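Local coordinates for protein putative ABC type-2 transporter (Thermotoga maritima MSB8, PDB 3CNI) that probably serves as part of an ABC-type membrane transporter, the chain here being one calcium-binding domain cut from the longer protein, at residues 13-18 with 26-31; 21-26 with 110-115; 46-51 with 81-86; 68-71 with 75-78. All blocks are in the same frame, centred on the assembly; numbering follows the deposited sequence.

How the contacts relate
From the N terminus, strand 12-17 runs into helix 22-32, and contact 1 closes this short turn-back by packing the helix on the strand. Contact 2 starts on the same helix, shares Leu-26 with contact 1 and crosses it along the chain, reaching far ahead to the loop after helix 89-107. Inside that long excursion lies contact 3, which joins helix 44-54 to the far end of strand 76-84. Contact 4, tighter still, sits within the span of contact 3 and folds helix 66-72 onto the start of the same strand. Contacts 1 and 3 meet through Ala-14, Val-16, Ala-47 and Val-51; contacts 2 and 4 touch where Ile-23 meets Leu-70.

Contact 1: 13-18 with 26-31; sequences VAIVRE and LAEKAL
Arg-17 and Glu-28 form a salt bridge at one end of this contact, while Ile-15 packs against the helix further along. The segments are the first strand and helix of the beta-alpha-beta unit made by strand 12-17, helix 22-32 and strand 36-41. They run almost exactly antiparallel, at 174°, with their axes 9.6 Å apart.

The polar part rests on one carboxylate oxygen. Arg-17 NE donates to Glu-28 OE1 over 2.7 Å, with an N-H...O angle of 147°, and reaches the oxygen nearly along its C-O bond. Arg-17 NH1 adds a weak second bond to the same OE1 at 3.1 Å. The guanidinium and carboxylate planes are close to coplanar, 26° apart, although the two side chains cross at about a right angle. Glu-28 is stretched out from the helix, whereas the arginine chain bends at chi3 (50°), which turns its NE and NH1 edge to the acid. Arg-17 NH2 is held separately by the carbonyl oxygen of Asp-19.

The apolar part belongs to Ile-15. Its CG2 lies 3.9 Å from Glu-28 CG, against the aliphatic portion of the acid. The other branch ends in CD1, 4.1 Å from Leu-31 CB and 3.8 Å from the carbonyl oxygen of Glu-28. Leu-31 continues inward to Ile-60 of strand 58-62 and to Ile-102 and Leu-105 of helix 89-107.

Glu-28 therefore serves both halves: its CG packs on Ile-15, while OE1 takes two N-H groups from Arg-17. The positive guanidinium would be expected to favour the ionised form of this acid.

Contact 2: 21-26 with 110-115; sequences GTIAEL and ASFLLN. With CA (calcium ion), chain C.
Phe-112 contributes the largest share of the buried surface, bringing its ring up to Ile-23 and Leu-26, one helical turn apart on helix 22-32. The ring comes from the loop after helix 89-107; the contact is apolar and lies at the surface. Leu-26 crosses the aromatic side chain at about a right angle and brings two atoms to it: CD1 lies 3.3 Å from Phe-112 CE1, and CG is 3.5 Å from that same ring atom. The ring has two modelled positions and these distances belong to one of them, so the detail is doubtful. With Leu-26 CG set anti to the backbone N (chi1 -160°), the branch extends to the CE1 and CZ end of the ring. Ile-23 uses CD1 near the other end, beside CB and CG of Phe-112, in an approach modelled too close to be reliable.

On the same helix, Glu-25 OE2 binds a calcium ion at 2.6 Å, and a water is a further ligand.

Ala-110, Ser-111 and Leu-114 pack on Leu-89 of the second subunit, and Leu-113 turns to Leu-122 and Leu-123. Ile-23 also packs on Ser-67 and Leu-70 of helix 66-72, and Glu-25 lies against Arg-17 of strand 12-17.

Contact 3: 46-51 with 81-86; sequences EAEEAV and VWYLRG
A helix packed on the mixed beta-sheet is the setting: helix 44-54 comes down beside the end of strand 76-84, and Tyr-83 of the strand is met by both Glu-48 and Val-51. Strand 76-84 pairs through backbone hydrogen bonds with strand 58-62, antiparallel to it, and with strand 127-135, parallel to it.

The tyrosine is gripped in two ways. At its hydroxyl end, Tyr-83 OH donates a hydrogen bond to Glu-48 OE2 over 2.7 Å, using the anti lone pair of that oxygen, the one pointing away from OE1. OE2 lies at the edge of the ring and in its plane, yet the carboxylate itself is turned 89° from the ring. The extended glutamate chain, its CG anti to the backbone N (chi1 170°), carries the acid out to the phenol.

Over one face of the same ring sits Val-51, in a CH-pi contact. Its CG1 is 3.8 Å from the ring centroid and only 16° off the normal, with Tyr-83 CD2 among the nearest ring atoms at 3.7 Å. The bond holds the hydroxyl end in place, while the methyl above the face and Tyr-134 of strand 127-135, stacked on Tyr-83, would resist rotation of the ring. Ile-59 packs against both Val-51 and Tyr-83.

Arg-85, just past the strand, reaches back to the helix with its chain extended from CG to NE. Its NH1 is hydrogen-bonded to the carbonyl oxygen of Ala-56, while NH2 lies near the valine, 3.6 Å from Val-51 CG1.

Contact 4: 68-71 with 75-78; sequences QSLE and KARL
This is a tight helix-to-strand turn-back at the start of strand 76-84: helix 66-72 ends, the chain reverses within a few residues, and Ala-76 comes to rest against the helix it has just left. The contact is close-range van der Waals packing, mostly apolar, with Ser-69 and Leu-70 on the helical side and Lys-75 and Ala-76 on the other. Ser-69 and Ala-76 face each other with their CA atoms 5.3 Å apart.

Leu-70 supplies the main hydrophobic touch. Its CG is 3.7 Å from Ala-76 CB, and CD2 comes within 3.8 Å of the same methyl, so the branch point and one arm of the leucine lie against it. The leucine CG lies anti to its own carbonyl carbon, beside the backbone N (chi1 -68°), which brings the branch point round to Ala-76.

Ser-69 takes part through carbon, not through its hydroxyl. Its CB is 3.6 Å from the carbonyl oxygen of Lys-75 and 3.9 Å from Ala-76 CA. OG is hydrogen-bonded to the carbonyl oxygen of Gly-65, just ahead of the helix. From Lys-75 it is the backbone that meets the helix; its CB points away, and NZ forms a salt bridge with Asp-125.

Beyond the pair, Leu-70 and Lys-75 both pack on Leu-122. Ala-76 is hydrogen-bonded through its backbone to Pro-126 and Glu-128, which starts the pairing with strand 127-135, and further along the strand Leu-78 packs on Ile-60 and Ile-62 of strand 58-62.

Contact 1: 13-18 with 26-31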
loop_
_atom_site.group_PDB
_atom_site.type_symbol
_atom_site.label_atom_id
_atom_site.label_comp_id
_atom_site.label_asym_id
_atom_site.label_seq_id
_atom_site.Cartn_x
_atom_site.Cartn_y
_atom_site.Cartn_z
ATOM N N VAL A 13 0.822 -16.148 6.528
ATOM C CA VAL A 13 0.178 -15.240 7.443
ATOM C C VAL A 13 -0.812 -16.001 8.359
ATOM O O VAL A 13 -1.465 -16.898 7.926
ATOM C CB VAL A 13 -0.568 -14.130 6.626
ATOM C CG1 VAL A 13 -1.334 -13.197 7.513
ATOM C CG2 VAL A 13 0.408 -13.335 5.714
ATOM N N ALA A 14 -0.855 -15.639 9.638
ATOM C CA ALA A 14 -1.922 -16.011 10.571
ATOM C C ALA A 14 -2.956 -14.914 10.588
ATOM O O ALA A 14 -2.617 -13.740 10.726
ATOM C CB ALA A 14 -1.404 -16.207 11.966
ATOM N N ILE A 15 -4.223 -15.306 10.456
ATOM C CA ILE A 15 -5.353 -14.393 10.650
ATOM C C ILE A 15 -6.037 -14.717 11.960
ATOM O O ILE A 15 -6.426 -15.822 12.219
ATOM C CB ILE A 15 -6.344 -14.462 9.505
ATOM C CG1 ILE A 15 -5.633 -14.276 8.161
ATOM C CG2 ILE A 15 -7.511 -13.406 9.681
ATOM C CD1 ILE A 15 -6.431 -14.925 6.967
ATOM N N VAL A 16 -6.135 -13.717 12.811
ATOM C CA VAL A 16 -6.782 -13.827 14.132
ATOM C C VAL A 16 -8.044 -12.931 14.086
ATOM O O VAL A 16 -7.953 -11.715 13.970
ATOM C CB VAL A 16 -5.837 -13.298 15.227
ATOM C CG1 VAL A 16 -6.598 -13.007 16.493
ATOM C CG2 VAL A 16 -4.721 -14.240 15.455
ATOM N N ARG A 17 -9.220 -13.529 14.064
ATOM C CA ARG A 17 -10.452 -12.730 13.932
ATOM C C ARG A 17 -11.147 -12.810 15.225
ATOM O O ARG A 17 -11.516 -13.876 15.632
ATOM C CB ARG A 17 -11.378 -13.192 12.808
ATOM C CG ARG A 17 -12.692 -12.313 12.751
ATOM C CD ARG A 17 -13.522 -12.498 11.489
ATOM N NE ARG A 17 -13.775 -13.899 11.207
ATOM C CZ ARG A 17 -14.616 -14.645 11.863
ATOM N NH1 ARG A 17 -14.756 -15.904 11.511
ATOM N NH2 ARG A 17 -15.339 -14.143 12.848
ATOM N N GLU A 18 -11.309 -11.663 15.858
ATOM C CA GLU A 18 -11.983 -11.587 17.137
ATOM C C GLU A 18 -13.412 -11.092 17.025
ATOM O O GLU A 18 -14.249 -11.351 17.870
ATOM C CB GLU A 18 -11.197 -10.675 18.072
ATOM C CG GLU A 18 -9.857 -11.283 18.514
ATOM C CD GLU A 18 -8.983 -10.311 19.324
ATOM O OE1 GLU A 18 -9.032 -9.053 19.070
ATOM O OE2 GLU A 18 -8.246 -10.824 20.226
ATOM N N LEU A 26 -15.779 -11.424 6.192
ATOM C CA LEU A 26 -15.524 -11.176 4.797
ATOM C C LEU A 26 -14.102 -10.690 4.560
ATOM O O LEU A 26 -13.472 -11.036 3.589
ATOM C CB LEU A 26 -16.519 -10.148 4.292
ATOM C CG LEU A 26 -16.735 -10.099 2.805
ATOM C CD1 LEU A 26 -15.399 -9.695 2.193
ATOM C CD2 LEU A 26 -17.349 -11.433 2.309
ATOM N N ALA A 27 -13.592 -9.935 5.524
ATOM C CA ALA A 27 -12.235 -9.484 5.498
ATOM C C ALA A 27 -11.317 -10.718 5.637
ATOM O O ALA A 27 -10.393 -10.911 4.891
ATOM C CB ALA A 27 -11.985 -8.479 6.619
ATOM N N GLU A 28 -11.634 -11.584 6.555
ATOM C CA GLU A 28 -10.857 -12.769 6.792
ATOM C C GLU A 28 -10.737 -13.628 5.549
ATOM O O GLU A 28 -9.676 -14.146 5.205
ATOM C CB GLU A 28 -11.547 -13.616 7.847
ATOM C CG GLU A 28 -10.718 -14.841 8.100
ATOM C CD GLU A 28 -11.271 -15.851 9.062
ATOM O OE1 GLU A 28 -12.096 -15.569 9.937
ATOM O OE2 GLU A 28 -10.843 -16.988 8.920
ATOM N N LYS A 29 -11.895 -13.822 4.921
ATOM C CA LYS A 29 -12.018 -14.570 3.668
ATOM C C LYS A 29 -11.205 -13.962 2.525
ATOM O O LYS A 29 -10.544 -14.647 1.761
ATOM C CB LYS A 29 -13.477 -14.634 3.213
ATOM C CG LYS A 29 -14.407 -15.524 4.007
ATOM C CD LYS A 29 -15.830 -15.563 3.334
ATOM C CE LYS A 29 -15.990 -16.727 2.382
ATOM N NZ LYS A 29 -16.231 -17.933 3.239
ATOM N N ALA A 30 -11.317 -12.660 2.369
ATOM C CA ALA A 30 -10.560 -11.940 1.344
ATOM C C ALA A 30 -9.017 -12.096 1.571
ATOM O O ALA A 30 -8.223 -12.360 0.646
ATOM C CB ALA A 30 -10.960 -10.459 1.344
ATOM N N LEU A 31 -8.594 -11.902 2.810
ATOM C CA LEU A 31 -7.173 -11.987 3.120
ATOM C C LEU A 31 -6.678 -13.408 2.822
ATOM O O LEU A 31 -5.613 -13.619 2.277
ATOM C CB LEU A 31 -6.897 -11.620 4.592
ATOM C CG LEU A 31 -6.962 -10.119 4.797
ATOM C CD1 LEU A 31 -7.193 -9.772 6.273
ATOM C CD2 LEU A 31 -5.699 -9.455 4.163
#

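Contact 2: 21-26 with 110-115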
loop_
_atom_site.group_PDB
_atom_site.type_symbol
_atom_site.label_atom_id
_atom_site.label_comp_id
_atom_site.label_asym_id
_atom_site.label_seq_id
_atom_site.Cartn_x
_atom_site.Cartn_y
_atom_site.Cartn_z
ATOM N N GLY A 21 -18.776 -10.391 13.379
ATOM C CA GLY A 21 -19.642 -9.822 12.356
ATOM C C GLY A 21 -19.298 -10.243 10.948
ATOM O O GLY A 21 -18.170 -10.631 10.655
ATOM N N THR A 22 -20.307 -10.110 10.088
ATOM C CA THR A 22 -20.286 -10.533 8.673
ATOM C C THR A 22 -19.217 -9.857 7.872
ATOM O O THR A 22 -18.461 -10.504 7.143
ATOM C CB THR A 22 -21.705 -10.373 7.996
ATOM O OG1 THR A 22 -22.602 -11.279 8.630
ATOM C CG2 THR A 22 -21.721 -10.686 6.478
ATOM N N ILE A 23 -19.087 -8.551 8.005
ATOM C CA ILE A 23 -18.055 -7.864 7.207
ATOM C C ILE A 23 -16.626 -8.265 7.694
ATOM O O ILE A 23 -15.705 -8.415 6.883
ATOM C CB ILE A 23 -18.276 -6.338 7.150
ATOM C CG1 ILE A 23 -17.410 -5.762 6.009
ATOM C CG2 ILE A 23 -17.903 -5.665 8.461
ATOM C CD1 ILE A 23 -17.989 -6.135 4.673
ATOM N N ALA A 24 -16.447 -8.427 9.010
ATOM C CA ALA A 24 -15.217 -9.076 9.544
ATOM C C ALA A 24 -14.963 -10.422 8.904
ATOM O O ALA A 24 -13.866 -10.732 8.507
ATOM C CB ALA A 24 -15.320 -9.306 11.068
ATOM N N GLU A 25 -15.967 -11.290 8.924
ATOM C CA GLU A 25 -15.809 -12.618 8.251
ATOM C C GLU A 25 -15.322 -12.497 6.816
ATOM O O GLU A 25 -14.517 -13.300 6.317
ATOM C CB GLU A 25 -17.050 -13.439 8.285
ATOM C CG GLU A 25 -17.457 -13.777 9.672
ATOM C CD GLU A 25 -18.711 -14.608 9.699
ATOM O OE1 GLU A 25 -19.237 -14.903 8.606
ATOM O OE2 GLU A 25 -19.192 -14.972 10.806
ATOM N N LEU A 26 -15.779 -11.424 6.192
ATOM C CA LEU A 26 -15.524 -11.176 4.797
ATOM C C LEU A 26 -14.102 -10.690 4.560
ATOM O O LEU A 26 -13.472 -11.036 3.589
ATOM C CB LEU A 26 -16.519 -10.148 4.292
ATOM C CG LEU A 26 -16.735 -10.099 2.805
ATOM C CD1 LEU A 26 -15.399 -9.695 2.193
ATOM C CD2 LEU A 26 -17.349 -11.433 2.309
ATOM N N ALA A 110 -15.307 -2.849 -0.820
ATOM C CA ALA A 110 -15.937 -1.612 -1.261
ATOM C C ALA A 110 -17.431 -1.686 -1.481
ATOM O O ALA A 110 -18.150 -0.769 -1.117
ATOM C CB ALA A 110 -15.224 -1.051 -2.494
ATOM N N SER A 111 -17.895 -2.765 -2.091
ATOM C CA SER A 111 -19.315 -2.945 -2.432
ATOM C C SER A 111 -20.172 -2.894 -1.191
ATOM O O SER A 111 -21.429 -2.617 -1.247
ATOM C CB SER A 111 -19.579 -4.326 -3.050
ATOM O OG SER A 111 -19.331 -4.362 -4.427
ATOM N N PHE A 112 -19.533 -3.197 -0.059
ATOM C CA PHE A 112 -20.257 -3.312 1.180
ATOM C C PHE A 112 -20.387 -1.917 1.817
ATOM O O PHE A 112 -21.136 -1.701 2.753
ATOM C CB PHE A 112 -19.581 -4.362 2.081
ATOM C CG PHE A 112 -18.983 -5.586 1.313
ATOM C CD1 PHE A 112 -17.753 -6.117 1.663
ATOM C CD2 PHE A 112 -19.659 -6.184 0.277
ATOM C CE1 PHE A 112 -17.214 -7.201 0.988
ATOM C CE2 PHE A 112 -19.131 -7.283 -0.382
ATOM C CZ PHE A 112 -17.919 -7.776 -0.025
ATOM N N LEU A 113 -19.701 -0.982 1.227
ATOM C CA LEU A 113 -19.713 0.365 1.746
ATOM C C LEU A 113 -20.579 1.245 0.907
ATOM O O LEU A 113 -20.642 2.453 1.127
ATOM C CB LEU A 113 -18.299 0.912 1.803
ATOM C CG LEU A 113 -17.291 0.076 2.594
ATOM C CD1 LEU A 113 -15.899 0.695 2.471
ATOM C CD2 LEU A 113 -17.757 -0.078 4.050
ATOM N N LEU A 114 -21.263 0.649 -0.059
ATOM C CA LEU A 114 -22.098 1.438 -0.990
ATOM C C LEU A 114 -23.455 1.745 -0.386
ATOM O O LEU A 114 -24.197 2.560 -0.913
ATOM C CB LEU A 114 -22.264 0.738 -2.351
ATOM C CG LEU A 114 -21.003 0.663 -3.208
ATOM C CD1 LEU A 114 -21.286 -0.237 -4.444
ATOM C CD2 LEU A 114 -20.468 2.077 -3.586
ATOM N N ASN A 115 -23.711 1.177 0.781
ATOM C CA ASN A 115 -25.099 1.115 1.335
ATOM C C ASN A 115 -25.601 2.505 1.911
ATOM O O ASN A 115 -26.596 3.066 1.450
ATOM C CB ASN A 115 -25.256 0.001 2.417
ATOM C CG ASN A 115 -24.617 -1.388 2.005
ATOM O OD1 ASN A 115 -24.634 -2.368 2.797
ATOM N ND2 ASN A 115 -24.050 -1.455 0.782
HETATM CA CA CA C . -21.643 -15.724 10.436
HETATM O O HOH W 1 -21.630 -13.380 11.181
#

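Contact 3: 46-51 with 81-86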
loop_
_atom_site.group_PDB
_atom_site.type_symbol
_atom_site.label_atom_id
_atom_site.label_comp_id
_atom_site.label_asym_id
_atom_site.label_seq_id
_atom_site.Cartn_x
_atom_site.Cartn_y
_atom_site.Cartn_z
ATOM N N GLU A 46 -2.139 -18.636 19.999
ATOM C CA GLU A 46 -2.026 -19.779 19.112
ATOM C C GLU A 46 -1.581 -19.322 17.711
ATOM O O GLU A 46 -0.968 -20.092 16.963
ATOM C CB GLU A 46 -3.369 -20.519 19.059
ATOM C CG GLU A 46 -3.446 -21.769 18.135
ATOM C CD GLU A 46 -3.038 -23.081 18.807
ATOM O OE1 GLU A 46 -3.848 -23.652 19.572
ATOM O OE2 GLU A 46 -1.902 -23.545 18.553
ATOM N N ALA A 47 -1.892 -18.082 17.342
ATOM C CA ALA A 47 -1.497 -17.586 16.017
ATOM C C ALA A 47 -0.011 -17.266 16.108
ATOM O O ALA A 47 0.748 -17.523 15.180
ATOM C CB ALA A 47 -2.323 -16.352 15.553
ATOM N N GLU A 48 0.370 -16.708 17.245
ATOM C CA GLU A 48 1.752 -16.441 17.552
ATOM C C GLU A 48 2.590 -17.706 17.513
ATOM O O GLU A 48 3.769 -17.685 17.185
ATOM C CB GLU A 48 1.905 -15.787 18.921
ATOM C CG GLU A 48 3.373 -15.746 19.308
ATOM C CD GLU A 48 3.727 -14.702 20.333
ATOM O OE1 GLU A 48 3.823 -15.059 21.526
ATOM O OE2 GLU A 48 3.959 -13.535 19.941
ATOM N N GLU A 49 1.967 -18.824 17.847
ATOM C CA GLU A 49 2.677 -20.074 17.927
ATOM C C GLU A 49 2.833 -20.719 16.565
ATOM O O GLU A 49 3.897 -21.221 16.229
ATOM C CB GLU A 49 2.028 -20.993 18.945
ATOM C CG GLU A 49 2.266 -20.484 20.397
ATOM N N ALA A 50 1.797 -20.628 15.749
ATOM C CA ALA A 50 1.889 -21.072 14.356
ATOM C C ALA A 50 2.905 -20.221 13.575
ATOM O O ALA A 50 3.580 -20.731 12.693
ATOM C CB ALA A 50 0.519 -21.076 13.664
ATOM N N VAL A 51 3.042 -18.953 13.945
ATOM C CA VAL A 51 3.919 -18.027 13.236
ATOM C C VAL A 51 5.401 -18.287 13.568
ATOM O O VAL A 51 6.246 -18.311 12.700
ATOM C CB VAL A 51 3.541 -16.546 13.506
ATOM C CG1 VAL A 51 4.725 -15.728 13.450
ATOM C CG2 VAL A 51 2.463 -16.068 12.488
ATOM N N VAL A 81 0.942 -7.661 13.274
ATOM C CA VAL A 81 2.131 -7.941 14.089
ATOM C C VAL A 81 3.141 -8.636 13.197
ATOM O O VAL A 81 2.872 -9.695 12.625
ATOM C CB VAL A 81 1.815 -8.842 15.319
ATOM C CG1 VAL A 81 2.987 -8.887 16.281
ATOM C CG2 VAL A 81 0.533 -8.346 16.016
ATOM N N TRP A 82 4.290 -8.007 13.054
ATOM C CA TRP A 82 5.328 -8.518 12.183
ATOM C C TRP A 82 6.390 -9.212 12.954
ATOM O O TRP A 82 6.732 -8.786 14.018
ATOM C CB TRP A 82 5.995 -7.387 11.393
ATOM C CG TRP A 82 5.098 -6.579 10.499
ATOM C CD1 TRP A 82 4.460 -5.395 10.814
ATOM C CD2 TRP A 82 4.831 -6.825 9.120
ATOM N NE1 TRP A 82 3.806 -4.929 9.724
ATOM C CE2 TRP A 82 4.014 -5.782 8.667
ATOM C CE3 TRP A 82 5.228 -7.813 8.216
ATOM C CZ2 TRP A 82 3.561 -5.708 7.339
ATOM C CZ3 TRP A 82 4.756 -7.743 6.917
ATOM C CH2 TRP A 82 3.961 -6.686 6.488
ATOM N N TYR A 83 6.895 -10.299 12.394
ATOM C CA TYR A 83 7.946 -11.106 13.027
ATOM C C TYR A 83 9.161 -11.113 12.118
ATOM O O TYR A 83 9.311 -11.972 11.210
ATOM C CB TYR A 83 7.493 -12.536 13.296
ATOM C CG TYR A 83 6.444 -12.589 14.380
ATOM C CD1 TYR A 83 6.761 -13.045 15.658
ATOM C CD2 TYR A 83 5.145 -12.128 14.141
ATOM C CE1 TYR A 83 5.829 -13.056 16.650
ATOM C CE2 TYR A 83 4.201 -12.155 15.140
ATOM C CZ TYR A 83 4.556 -12.609 16.390
ATOM O OH TYR A 83 3.656 -12.635 17.414
ATOM N N LEU A 84 10.024 -10.141 12.393
ATOM C CA LEU A 84 11.267 -10.013 11.680
ATOM C C LEU A 84 12.369 -10.762 12.411
ATOM O O LEU A 84 12.573 -10.612 13.620
ATOM C CB LEU A 84 11.658 -8.547 11.494
ATOM C CG LEU A 84 10.603 -7.643 10.870
ATOM C CD1 LEU A 84 11.274 -6.230 10.721
ATOM C CD2 LEU A 84 10.044 -8.219 9.565
ATOM N N ARG A 85 13.012 -11.628 11.653
ATOM C CA ARG A 85 14.114 -12.422 12.147
ATOM C C ARG A 85 15.296 -12.160 11.266
ATOM O O ARG A 85 15.999 -13.056 10.880
ATOM C CB ARG A 85 13.773 -13.903 12.057
ATOM C CG ARG A 85 12.602 -14.336 12.928
ATOM C CD ARG A 85 11.864 -15.541 12.356
ATOM N NE ARG A 85 10.599 -15.777 13.067
ATOM C CZ ARG A 85 9.399 -15.615 12.536
ATOM N NH1 ARG A 85 9.268 -15.242 11.273
ATOM N NH2 ARG A 85 8.317 -15.871 13.262
ATOM N N GLY A 86 15.472 -10.920 10.918
ATOM C CA GLY A 86 16.411 -10.556 9.886
ATOM C C GLY A 86 15.928 -9.313 9.173
ATOM O O GLY A 86 14.727 -8.989 9.149
#

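Contact 4: 68-71 with 75-78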
loop_
_atom_site.group_PDB
_atom_site.type_symbol
_atom_site.label_atom_id
_atom_site.label_comp_id
_atom_site.label_asym_id
_atom_site.label_seq_id
_atom_site.Cartn_x
_atom_site.Cartn_y
_atom_site.Cartn_z
ATOM N N GLN A 68 -18.809 -3.166 13.314
ATOM C CA GLN A 68 -19.543 -2.042 13.837
ATOM C C GLN A 68 -18.974 -0.677 13.423
ATOM O O GLN A 68 -19.703 0.274 13.153
ATOM C CB GLN A 68 -19.538 -2.128 15.357
ATOM C CG GLN A 68 -20.459 -1.156 16.033
ATOM C CD GLN A 68 -20.428 -1.357 17.548
ATOM O OE1 GLN A 68 -19.481 -1.956 18.076
ATOM N NE2 GLN A 68 -21.440 -0.874 18.241
ATOM N N SER A 69 -17.661 -0.571 13.402
ATOM C CA SER A 69 -17.059 0.652 12.942
ATOM C C SER A 69 -17.568 0.918 11.552
ATOM O O SER A 69 -18.142 1.947 11.302
ATOM C CB SER A 69 -15.563 0.520 12.914
ATOM O OG SER A 69 -15.132 0.377 14.230
ATOM N N LEU A 70 -17.370 -0.038 10.668
ATOM C CA LEU A 70 -17.705 0.127 9.266
ATOM C C LEU A 70 -19.197 0.413 9.055
ATOM O O LEU A 70 -19.577 1.161 8.148
ATOM C CB LEU A 70 -17.252 -1.085 8.442
ATOM C CG LEU A 70 -15.750 -1.272 8.314
ATOM C CD1 LEU A 70 -15.403 -2.516 7.463
ATOM C CD2 LEU A 70 -15.038 -0.010 7.745
ATOM N N GLU A 71 -20.027 -0.075 9.962
ATOM C CA GLU A 71 -21.487 0.111 9.850
ATOM C C GLU A 71 -21.864 1.499 10.338
ATOM O O GLU A 71 -22.888 2.075 9.947
ATOM C CB GLU A 71 -22.268 -1.011 10.566
ATOM C CG GLU A 71 -21.926 -2.394 9.952
ATOM C CD GLU A 71 -22.868 -3.559 10.325
ATOM O OE1 GLU A 71 -24.084 -3.365 10.508
ATOM O OE2 GLU A 71 -22.356 -4.701 10.401
ATOM N N LYS A 75 -13.693 4.293 10.211
ATOM C CA LYS A 75 -12.578 3.436 9.842
ATOM C C LYS A 75 -12.501 2.276 10.832
ATOM O O LYS A 75 -12.639 2.491 12.023
ATOM C CB LYS A 75 -11.222 4.183 9.804
ATOM C CG LYS A 75 -11.058 5.184 8.637
ATOM C CD LYS A 75 -9.923 6.191 8.849
ATOM C CE LYS A 75 -8.662 5.697 8.239
ATOM N NZ LYS A 75 -7.690 6.768 7.776
ATOM N N ALA A 76 -12.313 1.056 10.301
ATOM C CA ALA A 76 -12.152 -0.108 11.140
ATOM C C ALA A 76 -10.664 -0.276 11.370
ATOM O O ALA A 76 -9.840 0.026 10.493
ATOM C CB ALA A 76 -12.744 -1.326 10.493
ATOM N N ARG A 77 -10.348 -0.776 12.546
ATOM C CA ARG A 77 -8.981 -1.023 12.972
ATOM C C ARG A 77 -8.530 -2.380 12.488
ATOM O O ARG A 77 -9.223 -3.374 12.600
ATOM C CB ARG A 77 -8.884 -0.947 14.523
ATOM C CG ARG A 77 -7.446 -0.931 15.107
ATOM C CD ARG A 77 -7.500 -0.926 16.657
ATOM N NE ARG A 77 -6.288 -0.388 17.326
ATOM N N LEU A 78 -7.376 -2.393 11.867
ATOM C CA LEU A 78 -6.746 -3.643 11.471
ATOM C C LEU A 78 -5.287 -3.629 11.979
ATOM O O LEU A 78 -4.545 -2.688 11.699
ATOM C CB LEU A 78 -6.832 -3.838 9.953
ATOM C CG LEU A 78 -6.415 -5.195 9.390
ATOM C CD1 LEU A 78 -7.567 -6.127 9.307
ATOM C CD2 LEU A 78 -5.777 -5.093 7.998
#